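Local coordinates for glucoamylase (Thermoanaerobacterium thermosaccharolyticum, PDB 1LF6), which catalyses the hydrolysis of terminal alpha-1,4-linked glucose residues from the non-reducing ends of starch-type chains, releasing beta-D-glucose, at residues A[392-397]-A[436-441]; A[502-507]-A[574-579]. All blocks are in the same frame, centred on the assembly; numbering follows the deposited sequence.

Interaction 1 (A[392-397]-A[436-441])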
ATOM      1  N   GLY A 392     -10.897  10.610  14.269  1.00 23.01           N
ATOM      2  CA  GLY A 392      -9.857  11.146  15.122  1.00 20.85           C
ATOM      3  C   GLY A 392      -9.480  12.531  14.626  1.00 19.16           C
ATOM      4  O   GLY A 392      -9.654  12.840  13.447  1.00 18.89           O
ATOM      5  N   ILE A 393      -8.973  13.371  15.522  1.00 16.83           N
ATOM      6  CA  ILE A 393      -8.572  14.721  15.160  1.00 16.55           C
ATOM      7  C   ILE A 393      -7.049  14.852  15.108  1.00 15.56           C
ATOM      8  O   ILE A 393      -6.387  14.928  16.143  1.00 14.21           O
ATOM      9  CB  ILE A 393      -9.120  15.751  16.174  1.00 18.35           C
ATOM     10  CG1 ILE A 393     -10.652  15.676  16.218  1.00 18.78           C
ATOM     11  CG2 ILE A 393      -8.637  17.150  15.810  1.00 14.48           C
ATOM     12  CD1 ILE A 393     -11.338  15.924  14.878  1.00 17.17           C
ATOM     13  N   GLN A 394      -6.500  14.881  13.899  1.00 15.59           N
ATOM     14  CA  GLN A 394      -5.051  15.001  13.714  1.00 14.98           C
ATOM     15  C   GLN A 394      -4.729  16.357  13.103  1.00 15.16           C
ATOM     16  O   GLN A 394      -5.036  16.603  11.942  1.00 13.79           O
ATOM     17  CB  GLN A 394      -4.544  13.884  12.788  1.00 15.73           C
ATOM     18  CG  GLN A 394      -4.488  12.511  13.445  1.00 13.47           C
ATOM     19  CD  GLN A 394      -4.334  11.370  12.447  1.00 17.20           C
ATOM     20  OE1 GLN A 394      -3.609  11.481  11.457  1.00 17.91           O
ATOM     21  NE2 GLN A 394      -5.007  10.261  12.717  1.00 16.95           N
ATOM     22  N   LEU A 395      -4.105  17.227  13.890  1.00 14.47           N
ATOM     23  CA  LEU A 395      -3.759  18.559  13.428  1.00 16.55           C
ATOM     24  C   LEU A 395      -2.801  18.567  12.251  1.00 15.67           C
ATOM     25  O   LEU A 395      -2.924  19.405  11.349  1.00 14.79           O
ATOM     26  CB  LEU A 395      -3.184  19.392  14.585  1.00 15.95           C
ATOM     27  CG  LEU A 395      -4.210  20.109  15.471  1.00 18.61           C
ATOM     28  CD1 LEU A 395      -4.854  21.242  14.687  1.00 21.83           C
ATOM     29  CD2 LEU A 395      -5.275  19.127  15.951  1.00 21.34           C
ATOM     30  N   ASP A 396      -1.848  17.640  12.249  1.00 15.89           N
ATOM     31  CA  ASP A 396      -0.891  17.583  11.157  1.00 15.65           C
ATOM     32  C   ASP A 396      -1.637  17.352   9.857  1.00 15.58           C
ATOM     33  O   ASP A 396      -1.234  17.864   8.813  1.00 17.05           O
ATOM     34  CB  ASP A 396       0.161  16.487  11.399  1.00 15.46           C
ATOM     35  CG  ASP A 396      -0.395  15.086  11.263  1.00 16.08           C
ATOM     36  OD1 ASP A 396      -1.482  14.818  11.809  1.00 15.86           O
ATOM     37  OD2 ASP A 396       0.277  14.248  10.621  1.00 15.16           O
ATOM     38  N   GLU A 397      -2.747  16.619   9.922  1.00 14.60           N
ATOM     39  CA  GLU A 397      -3.527  16.360   8.716  1.00 14.66           C
ATOM     40  C   GLU A 397      -4.331  17.576   8.232  1.00 16.12           C
ATOM     41  O   GLU A 397      -4.753  17.623   7.077  1.00 16.49           O
ATOM     42  CB  GLU A 397      -4.441  15.144   8.917  1.00 15.03           C
ATOM     43  CG  GLU A 397      -3.677  13.813   8.921  1.00 13.75           C
ATOM     44  CD  GLU A 397      -4.562  12.616   8.624  1.00 15.03           C
ATOM     45  OE1 GLU A 397      -4.157  11.765   7.799  1.00 15.71           O
ATOM     46  OE2 GLU A 397      -5.660  12.516   9.211  1.00 15.52           O
ATOM     47  N   ARG A 436       0.771  11.657  14.529  1.00 14.57           N
ATOM     48  CA  ARG A 436       0.722  10.880  13.291  1.00 14.02           C
ATOM     49  C   ARG A 436       0.596   9.353  13.357  1.00 15.61           C
ATOM     50  O   ARG A 436       0.251   8.727  12.361  1.00 15.88           O
ATOM     51  CB  ARG A 436       1.882  11.282  12.374  1.00 12.17           C
ATOM     52  CG  ARG A 436       3.261  10.845  12.790  1.00 15.66           C
ATOM     53  CD  ARG A 436       4.268  11.341  11.756  1.00 14.97           C
ATOM     54  NE  ARG A 436       5.617  10.821  11.958  1.00 13.19           N
ATOM     55  CZ  ARG A 436       6.600  10.948  11.072  1.00 15.12           C
ATOM     56  NH1 ARG A 436       7.800  10.442  11.325  1.00 13.04           N
ATOM     57  NH2 ARG A 436       6.381  11.580   9.928  1.00 11.95           N
ATOM     58  N   TRP A 437       0.863   8.744  14.508  1.00 14.83           N
ATOM     59  CA  TRP A 437       0.715   7.299  14.601  1.00 14.40           C
ATOM     60  C   TRP A 437      -0.746   6.976  14.946  1.00 14.28           C
ATOM     61  O   TRP A 437      -1.127   5.812  15.062  1.00 16.44           O
ATOM     62  CB  TRP A 437       1.666   6.720  15.649  1.00 13.10           C
ATOM     63  CG  TRP A 437       3.133   6.972  15.349  1.00 15.92           C
ATOM     64  CD1 TRP A 437       4.105   7.291  16.255  1.00 15.94           C
ATOM     65  CD2 TRP A 437       3.784   6.930  14.065  1.00 14.44           C
ATOM     66  NE1 TRP A 437       5.315   7.458  15.618  1.00 16.37           N
ATOM     67  CE2 TRP A 437       5.147   7.242  14.275  1.00 16.30           C
ATOM     68  CE3 TRP A 437       3.348   6.660  12.760  1.00 13.13           C
ATOM     69  CZ2 TRP A 437       6.079   7.293  13.230  1.00 14.94           C
ATOM     70  CZ3 TRP A 437       4.279   6.713  11.716  1.00 15.43           C
ATOM     71  CH2 TRP A 437       5.628   7.027  11.960  1.00 14.44           C
ATOM     72  N   GLU A 438      -1.547   8.030  15.107  1.00 14.27           N
ATOM     73  CA  GLU A 438      -2.982   7.922  15.395  1.00 14.97           C
ATOM     74  C   GLU A 438      -3.319   7.235  16.714  1.00 15.19           C
ATOM     75  O   GLU A 438      -4.329   6.531  16.806  1.00 17.28           O
ATOM     76  CB  GLU A 438      -3.666   7.163  14.261  1.00 13.82           C
ATOM     77  CG  GLU A 438      -3.203   7.575  12.872  1.00 17.02           C
ATOM     78  CD  GLU A 438      -4.039   6.949  11.778  1.00 18.30           C
ATOM     79  OE1 GLU A 438      -3.829   5.757  11.462  1.00 20.57           O
ATOM     80  OE2 GLU A 438      -4.926   7.648  11.248  1.00 16.30           O
ATOM     81  N   GLU A 439      -2.508   7.456  17.743  1.00 13.63           N
ATOM     82  CA  GLU A 439      -2.730   6.771  19.013  1.00 14.86           C
ATOM     83  C   GLU A 439      -2.923   7.604  20.270  1.00 15.43           C
ATOM     84  O   GLU A 439      -3.623   7.188  21.192  1.00 19.24           O
ATOM     85  CB  GLU A 439      -1.567   5.802  19.253  1.00 12.45           C
ATOM     86  CG  GLU A 439      -1.249   4.935  18.040  1.00 11.91           C
ATOM     87  CD  GLU A 439       0.023   4.122  18.211  1.00 11.70           C
ATOM     88  OE1 GLU A 439       0.994   4.647  18.797  1.00 13.03           O
ATOM     89  OE2 GLU A 439       0.061   2.968  17.738  1.00 12.49           O
ATOM     90  N   ILE A 440      -2.317   8.778  20.321  1.00 16.35           N
ATOM     91  CA  ILE A 440      -2.410   9.578  21.531  1.00 14.81           C
ATOM     92  C   ILE A 440      -2.430  11.069  21.239  1.00 15.67           C
ATOM     93  O   ILE A 440      -1.901  11.514  20.216  1.00 14.98           O
ATOM     94  CB  ILE A 440      -1.215   9.248  22.444  1.00 15.85           C
ATOM     95  CG1 ILE A 440      -1.352   9.953  23.793  1.00 17.22           C
ATOM     96  CG2 ILE A 440       0.085   9.620  21.736  1.00 14.80           C
ATOM     97  CD1 ILE A 440      -0.296   9.506  24.793  1.00 21.10           C
ATOM     98  N   GLY A 441      -3.042  11.830  22.144  1.00 14.39           N
ATOM     99  CA  GLY A 441      -3.122  13.269  21.978  1.00 14.60           C
ATOM    100  C   GLY A 441      -2.214  14.051  22.907  1.00 15.49           C
ATOM    101  O   GLY A 441      -1.602  13.494  23.820  1.00 14.65           O
TER

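Interaction 2 (A[502-507]-A[574-579])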
ATOM      1  N   TYR A 502      13.563  16.110  23.156  1.00 15.47           N
ATOM      2  CA  TYR A 502      12.152  16.268  22.825  1.00 14.30           C
ATOM      3  C   TYR A 502      11.537  14.905  23.114  1.00 15.01           C
ATOM      4  O   TYR A 502      12.137  13.873  22.798  1.00 14.68           O
ATOM      5  CB  TYR A 502      11.944  16.573  21.336  1.00 14.22           C
ATOM      6  CG  TYR A 502      12.324  17.976  20.908  1.00 14.69           C
ATOM      7  CD1 TYR A 502      13.477  18.211  20.162  1.00 12.23           C
ATOM      8  CD2 TYR A 502      11.533  19.069  21.262  1.00 14.09           C
ATOM      9  CE1 TYR A 502      13.839  19.506  19.781  1.00 16.86           C
ATOM     10  CE2 TYR A 502      11.884  20.366  20.890  1.00 15.64           C
ATOM     11  CZ  TYR A 502      13.043  20.577  20.151  1.00 16.62           C
ATOM     12  OH  TYR A 502      13.409  21.865  19.821  1.00 18.43           O
ATOM     13  N   ILE A 503      10.356  14.886  23.724  1.00 10.25           N
ATOM     14  CA  ILE A 503       9.707  13.619  23.999  1.00 11.15           C
ATOM     15  C   ILE A 503       8.701  13.358  22.886  1.00 11.12           C
ATOM     16  O   ILE A 503       8.458  14.229  22.057  1.00 13.04           O
ATOM     17  CB  ILE A 503       8.992  13.626  25.374  1.00  9.70           C
ATOM     18  CG1 ILE A 503       7.864  14.667  25.406  1.00 10.54           C
ATOM     19  CG2 ILE A 503      10.014  13.905  26.463  1.00 10.83           C
ATOM     20  CD1 ILE A 503       7.158  14.777  26.782  1.00 10.67           C
ATOM     21  N   ARG A 504       8.127  12.160  22.852  1.00 11.21           N
ATOM     22  CA  ARG A 504       7.157  11.832  21.822  1.00 12.78           C
ATOM     23  C   ARG A 504       5.957  12.770  21.892  1.00 13.95           C
ATOM     24  O   ARG A 504       5.542  13.354  20.887  1.00 13.96           O
ATOM     25  CB  ARG A 504       6.665  10.393  21.971  1.00 13.38           C
ATOM     26  CG  ARG A 504       5.610  10.029  20.936  1.00 10.92           C
ATOM     27  CD  ARG A 504       5.055   8.633  21.118  1.00 11.01           C
ATOM     28  NE  ARG A 504       3.927   8.390  20.215  1.00 10.96           N
ATOM     29  CZ  ARG A 504       3.081   7.371  20.323  1.00 12.53           C
ATOM     30  NH1 ARG A 504       2.084   7.241  19.453  1.00  8.36           N
ATOM     31  NH2 ARG A 504       3.225   6.488  21.305  1.00 10.00           N
ATOM     32  N   ILE A 505       5.393  12.910  23.085  1.00 13.62           N
ATOM     33  CA  ILE A 505       4.239  13.776  23.246  1.00 13.79           C
ATOM     34  C   ILE A 505       3.995  14.112  24.718  1.00 14.29           C
ATOM     35  O   ILE A 505       4.124  13.259  25.595  1.00 14.15           O
ATOM     36  CB  ILE A 505       2.998  13.112  22.594  1.00 14.58           C
ATOM     37  CG1 ILE A 505       1.849  14.117  22.477  1.00 13.86           C
ATOM     38  CG2 ILE A 505       2.593  11.875  23.382  1.00 16.73           C
ATOM     39  CD1 ILE A 505       0.801  13.710  21.461  1.00 11.96           C
ATOM     40  N   ALA A 506       3.687  15.378  24.974  1.00 14.37           N
ATOM     41  CA  ALA A 506       3.426  15.870  26.324  1.00 16.70           C
ATOM     42  C   ALA A 506       1.919  15.953  26.554  1.00 18.37           C
ATOM     43  O   ALA A 506       1.178  16.395  25.678  1.00 18.68           O
ATOM     44  CB  ALA A 506       4.061  17.248  26.504  1.00 14.36           C
ATOM     45  N   GLY A 507       1.470  15.533  27.733  1.00 22.59           N
ATOM     46  CA  GLY A 507       0.046  15.567  28.041  1.00 26.76           C
ATOM     47  C   GLY A 507      -0.400  16.870  28.680  1.00 28.99           C
ATOM     48  O   GLY A 507      -1.558  17.269  28.559  1.00 32.05           O
ATOM     49  N   TYR A 574      12.684   2.283  15.405  1.00 16.45           N
ATOM     50  CA  TYR A 574      11.316   1.937  15.816  1.00 15.04           C
ATOM     51  C   TYR A 574      10.613   3.295  15.833  1.00 13.85           C
ATOM     52  O   TYR A 574      11.277   4.332  15.880  1.00 14.39           O
ATOM     53  CB  TYR A 574      11.277   1.386  17.245  1.00 15.57           C
ATOM     54  CG  TYR A 574      11.939   0.046  17.453  1.00 15.99           C
ATOM     55  CD1 TYR A 574      11.270  -1.135  17.151  1.00 15.97           C
ATOM     56  CD2 TYR A 574      13.233  -0.041  17.973  1.00 16.33           C
ATOM     57  CE1 TYR A 574      11.867  -2.373  17.363  1.00 18.30           C
ATOM     58  CE2 TYR A 574      13.843  -1.274  18.188  1.00 16.00           C
ATOM     59  CZ  TYR A 574      13.153  -2.435  17.882  1.00 18.73           C
ATOM     60  OH  TYR A 574      13.743  -3.659  18.104  1.00 20.47           O
ATOM     61  N   ARG A 575       9.285   3.291  15.822  1.00 13.42           N
ATOM     62  CA  ARG A 575       8.515   4.538  15.861  1.00 14.77           C
ATOM     63  C   ARG A 575       8.680   5.226  17.219  1.00 14.18           C
ATOM     64  O   ARG A 575       8.633   6.449  17.310  1.00 13.64           O
ATOM     65  CB  ARG A 575       7.030   4.258  15.640  1.00 15.09           C
ATOM     66  CG  ARG A 575       6.715   3.420  14.422  1.00 17.89           C
ATOM     67  CD  ARG A 575       5.380   2.708  14.635  1.00 18.72           C
ATOM     68  NE  ARG A 575       4.233   3.481  14.222  1.00 22.17           N
ATOM     69  CZ  ARG A 575       2.991   3.268  14.653  1.00 19.73           C
ATOM     70  NH1 ARG A 575       1.999   4.024  14.207  1.00 20.04           N
ATOM     71  NH2 ARG A 575       2.745   2.327  15.549  1.00 18.92           N
ATOM     72  N   TYR A 576       8.844   4.423  18.270  1.00 13.59           N
ATOM     73  CA  TYR A 576       9.027   4.920  19.642  1.00 13.01           C
ATOM     74  C   TYR A 576       9.201   3.720  20.567  1.00 13.59           C
ATOM     75  O   TYR A 576       8.847   2.603  20.197  1.00 11.04           O
ATOM     76  CB  TYR A 576       7.819   5.758  20.087  1.00 14.15           C
ATOM     77  CG  TYR A 576       6.486   5.044  19.988  1.00 13.91           C
ATOM     78  CD1 TYR A 576       6.059   4.168  20.992  1.00 13.38           C
ATOM     79  CD2 TYR A 576       5.659   5.224  18.879  1.00 11.96           C
ATOM     80  CE1 TYR A 576       4.847   3.491  20.891  1.00  9.53           C
ATOM     81  CE2 TYR A 576       4.440   4.548  18.769  1.00 12.13           C
ATOM     82  CZ  TYR A 576       4.044   3.686  19.779  1.00 12.37           C
ATOM     83  OH  TYR A 576       2.850   3.012  19.666  1.00 11.95           O
ATOM     84  N   ASN A 577       9.743   3.941  21.763  1.00 14.88           N
ATOM     85  CA  ASN A 577       9.953   2.833  22.695  1.00 17.65           C
ATOM     86  C   ASN A 577       8.635   2.203  23.118  1.00 17.14           C
ATOM     87  O   ASN A 577       7.653   2.905  23.360  1.00 16.76           O
ATOM     88  CB  ASN A 577      10.684   3.295  23.966  1.00 21.40           C
ATOM     89  CG  ASN A 577      11.335   4.645  23.817  1.00 23.53           C
ATOM     90  OD1 ASN A 577      10.669   5.641  23.536  1.00 23.12           O
ATOM     91  ND2 ASN A 577      12.652   4.690  24.012  1.00 28.18           N
ATOM     92  N   HIS A 578       8.632   0.876  23.206  1.00 17.14           N
ATOM     93  CA  HIS A 578       7.470   0.101  23.631  1.00 16.68           C
ATOM     94  C   HIS A 578       6.335   0.030  22.619  1.00 17.37           C
ATOM     95  O   HIS A 578       5.204  -0.312  22.964  1.00 16.99           O
ATOM     96  CB  HIS A 578       6.956   0.637  24.969  1.00 18.80           C
ATOM     97  CG  HIS A 578       8.024   0.754  26.010  1.00 19.99           C
ATOM     98  ND1 HIS A 578       8.728  -0.334  26.476  1.00 17.25           N
ATOM     99  CD2 HIS A 578       8.541   1.835  26.643  1.00 18.19           C
ATOM    100  CE1 HIS A 578       9.635   0.069  27.350  1.00 20.16           C
ATOM    101  NE2 HIS A 578       9.542   1.381  27.469  1.00 21.02           N
ATOM    102  N   ASP A 579       6.641   0.351  21.368  1.00 16.15           N
ATOM    103  CA  ASP A 579       5.644   0.296  20.307  1.00 14.70           C
ATOM    104  C   ASP A 579       5.190  -1.159  20.217  1.00 14.78           C
ATOM    105  O   ASP A 579       6.015  -2.074  20.211  1.00 13.84           O
ATOM    106  CB  ASP A 579       6.271   0.751  18.983  1.00 14.44           C
ATOM    107  CG  ASP A 579       5.293   0.717  17.817  1.00 14.71           C
ATOM    108  OD1 ASP A 579       4.091   0.451  18.029  1.00 11.40           O
ATOM    109  OD2 ASP A 579       5.738   0.970  16.676  1.00 15.09           O
TER
HETATM  110  O   HOH W   1       0.977   4.772  21.552  1.00 16.66           O

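Interaction 1 (A[392-397]-A[436-441])
Glu438 OE2 is gripped by two N-H groups: NE2 of Gln394 donates to it across the contact at 3.0 Å, and NE1 of Trp341 reaches it from a neighbouring loop. Both segments belong to the (alpha/alpha)6 barrel of family 15, where Glu438 is probably the proton donor of catalysis. The bond from Gln394 is nearly straight (167°), leaves in the plane of the amide and arrives on the anti lone pair of OE2, and the amide and carboxylate planes stand almost perpendicular (87°). NE2 also lies 3.2 Å from Glu438 CG, packed alongside the chain as well as bonded at its end. Its other bond goes to Gln434 OE1, while Gln394 OE1 accepts from Arg343 NH1; with both ends of the amide engaged, its flip is fixed. Arg343 also makes a salt bridge with Asp396 OD2, at the start of helix 395-407, tying the two side chains together. The charged end of Arg436 turns away from this helix to a salt bridge with Glu605. What it offers Asp396 is aliphatic: OD2 stops 3.8 Å from Arg436 CB, while Arg436 CG, between its backbone N and carbonyl carbon (chi1 72°), sits 4.1 Å above the Trp437 ring centre.

Interaction 2 (A[502-507]-A[574-579])
Arg504 lays its guanidinium flat on the ring of Tyr576, a cation-pi stack between two loops at one end of the family 15 catalytic barrel. With CG anti to the backbone N (chi1 178°) and the chain extended as far as NE, CB and CG point the side chain across the gap, and it also touches Ile519 of strand 516-519. CD is the first atom to arrive, 4.0 Å from Tyr576 CG. NE follows over the rim, 3.8 Å from CD2, and CZ comes within 3.5 Å of CE2. NH2 comes to lie over the ring centre, 3.3 Å from Tyr576 CZ. The two planes differ by only 15°, and Arg504 CZ is 3.7 Å from the ring centroid. In the guanidinium plane, beyond the edge, NH2 donates to water 1 at 2.8 Å, and the same water is hydrogen-bonded to Tyr576 OH, so it bridges the two stacked groups. NH1 lies near the rim, 3.6 Å from Tyr576 CE2, and makes salt bridges with Glu439 and with Glu435, the probable catalytic proton acceptor. The opposite face of the tyrosine ring carries Asp579 CB, 3.6 Å above the plane, brought there by the type II turn Tyr576 to Asp579. The ring is therefore sandwiched, with the arginine on one side and its own turn on the other. Stacking uses the face of the cation and leaves its N-H groups for carboxylates and water, an arrangement consistent with Tyr576 acting as a second-shell residue that helps position Arg504 beside Glu435.

How the interactions relate
Both interactions are buried, their centres about 13 Å apart, and loop 436-441 connects them. It meets the start of helix 395-407 through Gln394 and Asp396 in interaction 1, and the loops of interaction 2 through Trp437, Glu439 and Gly441. Glu439 OE1 joins them, in a salt bridge with Arg504 NH1 and probably hydrogen-bonded to Tyr576 OH at 2.6 Å. Trp437 adds a cation-pi contact with Arg575, and Gly441 packs on Ile505. Their chemistry differs: interaction 1 rests on a directed amide-to-carboxylate bond at the probable proton donor, interaction 2 on a flat cation-pi stack beside the probable proton acceptor. Together they frame the two likely catalytic carboxylates.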